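Local atomic coordinates of 16S rRNA methylase (Uncultured bacterium, PDB entry 7JLZ), a protein that probably methylates N1 of adenine 1408 in the 16S rRNA of the 30S ribosomal subunit, a modification associated with aminoglycoside resistance. Residues 33-41 and 60-71; 97-107 and 115-123. One frame throughout, in Å; residues are numbered along the deposited sequence. Where two conformers were deposited one is given.

Contact 1. Residues 33-41 and 60-71; sequences TGDGRYVYK and QLENYSRKSQKE. With SO4 (sulfate ion), chain B; SO4 (sulfate ion), chain E.
Y64 of helix 60-70 lays one ring face against the first turn of helix 37-41. R37 CA sits over it, 3.7 Å from the ring centroid in a CH-pi contact, and R37 CB lies over the same face, 3.6 Å from Y64 CE2. The Y40 ring meets the Y64 ring obliquely, planes 49° apart, with Y40 CD2 3.5 Å from Y64 CE1; Y40 CG is anti to the backbone N (chi1 166°), which carries the ring across to the other helix.

Q60 NE2 gives G34 O a nearly straight bond of 2.9 Å, within the plane of its own amide, and a second bond to E55. A water lies between the acceptors D35 O and Q60 O and accepts from Y64 N at 2.8 Å. A second water links D35 OD2 to N63 ND2. D35 OD1 takes R37 N (3.1 Å) in an Asx turn at the head of the helix, while G36, at backbone angles that suit glycine, lets L61 CD2 come close. S68 OG donates to Y64 O (2.7 Å), which S68 N reaches from the opposite face of the carbonyl plane, and is also hydrogen-bonded to Y78 OH. Y40 OH donates to E71 OE2; the modelled separation is doubtfully short. E71 OE1 uses its syn lone pair in a salt bridge to K67 NZ (2.9 Å), which also meets a further sulfate.

The R37 guanidinium extends outward to K186 O and a sulfate also held by S190 and T191. R66 holds another sulfate through NE and NH2, the latter also pairing with E62 OE2 in a salt bridge.

Polar ends are thus paired locally around an aromatic centre, and the sulfates on basic residues suggest a surface that accepts anions, as might suit an RNA-binding protein.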
# COMPACT_ATOMS: atom_id res chain seq x y z
N THR A 33 4.08 2.47 3.37
CA THR A 33 4.26 3.92 3.27
C THR A 33 5.37 4.45 4.16
O THR A 33 5.65 5.66 4.11
CB THR A 33 2.95 4.65 3.59
OG1 THR A 33 2.61 4.45 4.96
CG2 THR A 33 1.79 4.13 2.72
N GLY A 34 6.04 3.60 4.95
CA GLY A 34 7.12 4.11 5.78
C GLY A 34 6.61 4.76 7.05
O GLY A 34 6.63 4.15 8.12
N ASP A 35 6.15 6.01 6.93
CA ASP A 35 5.64 6.77 8.06
C ASP A 35 4.19 7.21 7.87
O ASP A 35 3.70 8.05 8.64
CB ASP A 35 6.51 8.01 8.31
CG ASP A 35 6.62 8.93 7.08
OD1 ASP A 35 6.03 8.63 6.02
OD2 ASP A 35 7.33 9.96 7.20
N GLY A 36 3.48 6.68 6.88
CA GLY A 36 2.12 7.10 6.68
C GLY A 36 1.94 8.42 5.94
O GLY A 36 0.79 8.85 5.79
N ARG A 37 3.02 9.06 5.47
CA ARG A 37 2.88 10.31 4.73
C ARG A 37 1.90 10.17 3.57
O ARG A 37 1.04 11.04 3.35
CB ARG A 37 4.25 10.77 4.22
CG ARG A 37 4.21 11.94 3.24
CD ARG A 37 5.59 12.14 2.61
NE ARG A 37 5.60 13.16 1.56
CZ ARG A 37 5.88 14.45 1.76
NH1 ARG A 37 6.14 14.89 2.98
NH2 ARG A 37 5.88 15.30 0.75
N TYR A 38 1.99 9.06 2.84
CA TYR A 38 1.13 8.82 1.68
C TYR A 38 -0.34 8.86 2.06
O TYR A 38 -1.18 9.40 1.33
CB TYR A 38 1.49 7.47 1.06
CG TYR A 38 0.85 7.15 -0.28
CD1 TYR A 38 1.40 7.63 -1.45
CD2 TYR A 38 -0.26 6.32 -0.37
CE1 TYR A 38 0.87 7.34 -2.67
CE2 TYR A 38 -0.82 6.01 -1.60
CZ TYR A 38 -0.24 6.53 -2.75
OH TYR A 38 -0.77 6.24 -3.98
N VAL A 39 -0.66 8.29 3.22
CA VAL A 39 -2.05 8.26 3.69
C VAL A 39 -2.54 9.68 3.95
O VAL A 39 -3.61 10.09 3.47
CB VAL A 39 -2.16 7.40 4.95
CG1 VAL A 39 -3.57 7.51 5.55
CG2 VAL A 39 -1.81 5.94 4.61
N TYR A 40 -1.75 10.46 4.69
CA TYR A 40 -2.10 11.84 5.02
C TYR A 40 -2.25 12.69 3.76
O TYR A 40 -3.23 13.42 3.60
CB TYR A 40 -1.02 12.40 5.94
CG TYR A 40 -1.00 13.91 6.13
CD1 TYR A 40 -1.76 14.52 7.12
CD2 TYR A 40 -0.15 14.71 5.37
CE1 TYR A 40 -1.72 15.90 7.31
CE2 TYR A 40 -0.10 16.08 5.56
CZ TYR A 40 -0.88 16.67 6.53
OH TYR A 40 -0.83 18.03 6.72
N LYS A 41 -1.26 12.64 2.88
CA LYS A 41 -1.29 13.48 1.69
C LYS A 41 -2.49 13.14 0.82
O LYS A 41 -3.18 14.04 0.32
CB LYS A 41 0.02 13.33 0.92
CG LYS A 41 1.23 13.87 1.68
CD LYS A 41 1.24 15.40 1.69
CE LYS A 41 2.54 15.97 2.29
NZ LYS A 41 2.62 17.46 2.17
N GLN A 60 6.31 4.07 13.72
CA GLN A 60 6.24 4.43 12.30
C GLN A 60 5.12 5.42 12.03
O GLN A 60 5.26 6.30 11.17
CB GLN A 60 5.97 3.21 11.43
CG GLN A 60 7.11 2.29 11.26
CD GLN A 60 6.74 1.16 10.35
OE1 GLN A 60 6.59 0.02 10.81
NE2 GLN A 60 6.60 1.44 9.06
N LEU A 61 3.97 5.24 12.68
CA LEU A 61 2.77 5.97 12.32
C LEU A 61 2.45 7.07 13.32
O LEU A 61 1.42 7.73 13.17
CB LEU A 61 1.58 5.01 12.19
CG LEU A 61 1.83 3.93 11.14
CD1 LEU A 61 0.61 3.02 11.07
CD2 LEU A 61 2.13 4.53 9.79
N GLU A 62 3.32 7.29 14.31
CA GLU A 62 3.05 8.27 15.36
C GLU A 62 2.91 9.69 14.81
O GLU A 62 1.94 10.39 15.13
CB GLU A 62 4.18 8.21 16.40
CG GLU A 62 4.24 9.41 17.32
CD GLU A 62 5.35 9.32 18.35
OE1 GLU A 62 5.91 8.22 18.54
OE2 GLU A 62 5.67 10.36 18.97
N ASN A 63 3.86 10.14 13.99
CA ASN A 63 3.87 11.54 13.54
C ASN A 63 2.65 11.86 12.68
O ASN A 63 1.92 12.82 12.96
CB ASN A 63 5.17 11.83 12.78
CG ASN A 63 5.21 13.25 12.20
OD1 ASN A 63 4.69 14.19 12.80
ND2 ASN A 63 5.82 13.39 11.03
N TYR A 64 2.41 11.08 11.62
CA TYR A 64 1.32 11.42 10.70
C TYR A 64 -0.06 11.09 11.27
O TYR A 64 -1.03 11.75 10.90
CB TYR A 64 1.52 10.74 9.34
CG TYR A 64 2.38 11.62 8.46
CD1 TYR A 64 1.86 12.78 7.88
CD2 TYR A 64 3.73 11.35 8.26
CE1 TYR A 64 2.65 13.64 7.10
CE2 TYR A 64 4.54 12.20 7.49
CZ TYR A 64 3.99 13.33 6.91
OH TYR A 64 4.78 14.18 6.15
N SER A 65 -0.17 10.11 12.17
CA SER A 65 -1.48 9.90 12.79
C SER A 65 -1.82 11.07 13.71
O SER A 65 -2.99 11.46 13.82
CB SER A 65 -1.52 8.58 13.56
OG SER A 65 -0.48 8.49 14.52
N ARG A 66 -0.81 11.63 14.38
CA ARG A 66 -1.04 12.80 15.22
C ARG A 66 -1.36 14.02 14.37
O ARG A 66 -2.30 14.77 14.68
CB ARG A 66 0.19 13.06 16.11
CG ARG A 66 0.06 14.28 17.00
CD ARG A 66 1.40 14.68 17.60
NE ARG A 66 1.99 13.63 18.42
CZ ARG A 66 3.12 12.99 18.13
NH1 ARG A 66 3.81 13.29 17.04
NH2 ARG A 66 3.57 12.05 18.96
N LYS A 67 -0.61 14.24 13.29
CA LYS A 67 -0.91 15.33 12.36
C LYS A 67 -2.34 15.22 11.84
O LYS A 67 -3.07 16.21 11.78
CB LYS A 67 0.06 15.33 11.18
CG LYS A 67 1.33 16.10 11.40
CD LYS A 67 2.21 16.10 10.15
CE LYS A 67 1.56 16.87 9.00
NZ LYS A 67 1.68 18.35 9.14
N SER A 68 -2.73 14.02 11.41
CA SER A 68 -4.06 13.82 10.85
C SER A 68 -5.14 14.15 11.87
O SER A 68 -6.16 14.76 11.53
CB SER A 68 -4.20 12.38 10.35
OG SER A 68 -3.20 12.09 9.40
N GLN A 69 -4.93 13.74 13.12
CA GLN A 69 -5.94 14.00 14.14
C GLN A 69 -6.00 15.48 14.48
O GLN A 69 -7.09 16.06 14.60
CB GLN A 69 -5.65 13.17 15.38
CG GLN A 69 -6.69 13.32 16.47
CD GLN A 69 -6.06 13.52 17.83
OE1 GLN A 69 -5.31 14.48 18.04
NE2 GLN A 69 -6.35 12.61 18.75
N LYS A 70 -4.83 16.12 14.61
CA LYS A 70 -4.79 17.54 14.93
C LYS A 70 -5.40 18.37 13.81
O LYS A 70 -6.15 19.32 14.06
CB LYS A 70 -3.36 17.98 15.21
N GLU A 71 -5.09 18.03 12.56
CA GLU A 71 -5.59 18.78 11.42
C GLU A 71 -6.98 18.34 10.99
O GLU A 71 -7.47 18.81 9.95
CB GLU A 71 -4.61 18.67 10.25
CG GLU A 71 -3.32 19.42 10.48
CD GLU A 71 -2.18 18.94 9.60
OE1 GLU A 71 -1.06 18.73 10.13
OE2 GLU A 71 -2.40 18.78 8.38
S SO4 B . 0.71 12.33 21.62
O1 SO4 B . 2.11 12.25 21.30
O2 SO4 B . 0.08 13.32 20.78
O3 SO4 B . 0.55 12.70 23.00
O4 SO4 B . 0.09 11.05 21.39
S SO4 E . 8.16 18.18 1.33
O1 SO4 E . 7.77 19.54 1.08
O2 SO4 E . 9.53 18.15 1.80
O3 SO4 E . 8.07 17.43 0.12
O4 SO4 E . 7.29 17.61 2.33
O HOH W 1 4.21 8.99 11.06
O HOH W 2 7.63 11.36 9.50

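Contact 2. Residues 97-107 and 115-123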
# COMPACT_ATOMS: atom_id res chain seq x y z
N LEU A 97 -5.97 -1.06 -3.26
CA LEU A 97 -4.86 -1.48 -2.41
C LEU A 97 -3.59 -0.99 -3.07
O LEU A 97 -3.28 -1.38 -4.20
CB LEU A 97 -4.83 -3.00 -2.25
CG LEU A 97 -3.64 -3.58 -1.50
CD1 LEU A 97 -3.58 -3.07 -0.07
CD2 LEU A 97 -3.75 -5.12 -1.51
N THR A 98 -2.85 -0.12 -2.39
CA THR A 98 -1.57 0.35 -2.89
C THR A 98 -0.46 -0.23 -2.03
O THR A 98 -0.50 -0.14 -0.79
CB THR A 98 -1.53 1.88 -2.92
OG1 THR A 98 -2.54 2.34 -3.83
CG2 THR A 98 -0.15 2.41 -3.40
N ILE A 99 0.53 -0.84 -2.68
CA ILE A 99 1.61 -1.55 -2.02
C ILE A 99 2.92 -0.91 -2.47
O ILE A 99 3.32 -1.09 -3.63
CB ILE A 99 1.61 -3.05 -2.34
CG1 ILE A 99 0.24 -3.69 -2.04
CG2 ILE A 99 2.69 -3.74 -1.54
CD1 ILE A 99 0.12 -5.12 -2.54
N ILE A 100 3.57 -0.17 -1.59
CA ILE A 100 4.87 0.43 -1.89
C ILE A 100 5.90 -0.50 -1.26
O ILE A 100 6.19 -0.42 -0.06
CB ILE A 100 4.98 1.86 -1.37
CG1 ILE A 100 3.79 2.68 -1.90
CG2 ILE A 100 6.33 2.48 -1.78
CD1 ILE A 100 3.63 4.03 -1.26
N LEU A 101 6.47 -1.39 -2.08
CA LEU A 101 7.35 -2.41 -1.54
C LEU A 101 8.63 -1.77 -1.00
O LEU A 101 9.02 -0.68 -1.43
CB LEU A 101 7.66 -3.46 -2.61
CG LEU A 101 6.50 -4.42 -2.90
CD1 LEU A 101 6.88 -5.40 -4.00
CD2 LEU A 101 6.09 -5.18 -1.66
N PRO A 102 9.27 -2.40 -0.01
CA PRO A 102 8.85 -3.63 0.67
C PRO A 102 7.83 -3.41 1.77
O PRO A 102 7.70 -2.31 2.31
CB PRO A 102 10.16 -4.15 1.25
CG PRO A 102 10.92 -2.90 1.57
CD PRO A 102 10.60 -1.95 0.45
N TRP A 103 7.08 -4.47 2.08
CA TRP A 103 6.21 -4.49 3.25
C TRP A 103 6.41 -5.86 3.88
O TRP A 103 5.59 -6.76 3.74
CB TRP A 103 4.75 -4.22 2.89
CG TRP A 103 3.86 -3.89 4.07
CD1 TRP A 103 3.95 -2.77 4.86
CD2 TRP A 103 2.76 -4.66 4.58
NE1 TRP A 103 2.96 -2.81 5.83
CE2 TRP A 103 2.23 -3.96 5.67
CE3 TRP A 103 2.18 -5.88 4.21
CZ2 TRP A 103 1.14 -4.42 6.40
CZ3 TRP A 103 1.10 -6.34 4.94
CH2 TRP A 103 0.59 -5.61 6.02
N GLY A 104 7.54 -6.02 4.56
CA GLY A 104 7.81 -7.27 5.25
C GLY A 104 8.01 -8.39 4.26
O GLY A 104 8.75 -8.26 3.28
N SER A 105 7.33 -9.51 4.50
CA SER A 105 7.47 -10.69 3.65
C SER A 105 6.62 -10.62 2.39
O SER A 105 6.72 -11.52 1.55
CB SER A 105 7.09 -11.94 4.44
OG SER A 105 5.77 -11.80 4.95
N LEU A 106 5.79 -9.59 2.23
CA LEU A 106 4.85 -9.55 1.11
C LEU A 106 5.59 -9.43 -0.21
O LEU A 106 6.34 -8.47 -0.43
CB LEU A 106 3.89 -8.37 1.29
CG LEU A 106 2.71 -8.36 0.31
CD1 LEU A 106 1.91 -9.65 0.43
CD2 LEU A 106 1.83 -7.15 0.53
N LEU A 107 5.37 -10.39 -1.11
CA LEU A 107 5.98 -10.38 -2.44
C LEU A 107 7.50 -10.29 -2.34
O LEU A 107 8.17 -9.68 -3.18
CB LEU A 107 5.43 -9.24 -3.30
CG LEU A 107 3.93 -9.29 -3.65
CD1 LEU A 107 3.48 -7.97 -4.25
CD2 LEU A 107 3.61 -10.46 -4.58
N TYR A 115 2.95 -18.22 -1.77
CA TYR A 115 1.64 -17.92 -2.35
C TYR A 115 0.56 -17.85 -1.28
O TYR A 115 -0.34 -17.00 -1.36
CB TYR A 115 1.29 -18.95 -3.42
CG TYR A 115 2.16 -18.83 -4.65
CD1 TYR A 115 2.14 -17.67 -5.42
CD2 TYR A 115 3.01 -19.86 -5.03
CE1 TYR A 115 2.94 -17.54 -6.54
CE2 TYR A 115 3.81 -19.74 -6.15
CZ TYR A 115 3.77 -18.58 -6.90
OH TYR A 115 4.57 -18.46 -8.01
N GLU A 116 0.64 -18.72 -0.27
CA GLU A 116 -0.27 -18.61 0.87
C GLU A 116 -0.16 -17.24 1.52
O GLU A 116 -1.17 -16.62 1.86
CB GLU A 116 0.02 -19.72 1.88
N LYS A 117 1.07 -16.73 1.67
CA LYS A 117 1.24 -15.39 2.22
C LYS A 117 0.74 -14.32 1.26
O LYS A 117 0.05 -13.38 1.67
CB LYS A 117 2.71 -15.14 2.57
CG LYS A 117 3.11 -15.58 3.97
CD LYS A 117 4.44 -14.94 4.38
CE LYS A 117 4.96 -15.54 5.68
NZ LYS A 117 3.92 -15.59 6.74
N ASN A 118 1.09 -14.43 -0.02
CA ASN A 118 0.75 -13.37 -0.97
C ASN A 118 -0.74 -13.32 -1.29
O ASN A 118 -1.19 -12.32 -1.86
CB ASN A 118 1.57 -13.52 -2.26
CG ASN A 118 3.07 -13.29 -2.04
OD1 ASN A 118 3.49 -12.61 -1.10
ND2 ASN A 118 3.88 -13.86 -2.93
N SER A 119 -1.51 -14.36 -0.92
CA SER A 119 -2.96 -14.34 -1.10
C SER A 119 -3.64 -13.24 -0.29
O SER A 119 -4.83 -12.97 -0.51
CB SER A 119 -3.55 -15.70 -0.70
OG SER A 119 -3.64 -15.83 0.70
N LEU A 120 -2.92 -12.61 0.64
CA LEU A 120 -3.44 -11.45 1.35
C LEU A 120 -3.89 -10.36 0.39
O LEU A 120 -4.88 -9.67 0.64
CB LEU A 120 -2.38 -10.92 2.30
CG LEU A 120 -2.67 -9.61 3.03
CD1 LEU A 120 -3.79 -9.81 4.03
CD2 LEU A 120 -1.42 -9.11 3.74
N ILE A 121 -3.17 -10.20 -0.73
CA ILE A 121 -3.44 -9.10 -1.65
C ILE A 121 -4.86 -9.20 -2.21
O ILE A 121 -5.64 -8.24 -2.15
CB ILE A 121 -2.39 -9.08 -2.78
CG1 ILE A 121 -1.02 -8.76 -2.20
CG2 ILE A 121 -2.76 -8.08 -3.86
CD1 ILE A 121 0.10 -8.92 -3.21
N SER A 122 -5.21 -10.35 -2.75
CA SER A 122 -6.55 -10.50 -3.31
C SER A 122 -7.61 -10.47 -2.21
O SER A 122 -8.73 -10.02 -2.45
CB SER A 122 -6.64 -11.79 -4.12
OG SER A 122 -7.48 -11.60 -5.24
N ASN A 123 -7.28 -10.93 -1.01
CA ASN A 123 -8.28 -11.00 0.05
C ASN A 123 -8.52 -9.66 0.74
O ASN A 123 -9.56 -9.49 1.37
CB ASN A 123 -7.91 -12.08 1.07
CG ASN A 123 -8.22 -13.48 0.55
OD1 ASN A 123 -8.50 -13.67 -0.63
ND2 ASN A 123 -8.18 -14.46 1.43
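I121 is the bump that fits this contact together: its side chain rises from helix 120-123 into a hollow walled by L97, I99, L106 and L107. Each branch has its own neighbours. CG2 meets L97 CD2 at 3.9 Å, CG1 lies 3.8 Å from I99 CD1 and also faces L106 CD1, and the far tip, CD1, presses on L107 CD1 at 3.7 Å. With CG1 anti to the carbonyl carbon (chi1 -66°) the long branch points to I99 and the loop leucines, while CG2 turns to L97. L97 and L107 cross the isoleucine at about a right angle, whereas I99 and L106 slant past it; a beta-branched chain suits a pocket that must be filled on two sides.

L120 supplies a smaller bump, setting CD2 against the edge of the W103 ring, 3.9 Å from CZ3. The indole NH is turned elsewhere, to I54 O, so the six-membered end is left to pack. At the outer margin the aliphatic run of K117 covers S105, CD lying 3.5 Å from OG, and S105 OG bonds to E84.

N118 packs against L107. Its OD1 accepts L107 N at 2.9 Å, with the donor above the carbonyl plane, and L107 CD2 lies against the amide carbon and ND2. Asparagine suits this place because OD1 accepts the L107 NH while ND2 makes a weak hydrogen bond to N170 OD1.

The loop reverses in a type II' turn from W103 to L106, with G104 at the positive phi this turn requires. The packing is that of a Rossmann-like methyltransferase: a helical connection lies against strand 94-100 and leads on to its parallel neighbour, strand 129-135, in a beta-alpha-beta crossover.

Overall arrangement
Contact 1 joins two helices that pack beside the sheet, contact 2 a strand of the sheet and its loop to a helical connection; they lie on opposite sides of the chain's centre, their own centres about 21 Å apart. Contact 2 is core: aliphatic side chains bind a central strand and its following loop to the connection toward strand 129-135, with one hydrogen bond across. Contact 1 is partly buried, its nearly parallel helices following strands 26-31 and 49-55, with waters bridging its backbone and sulfates on its outer side. They share no helix, but Y38, turned away from helix 60-70, packs its OH against T98 CG2, 3.9 Å away, directly linking residues 33-41 to residues 97-107.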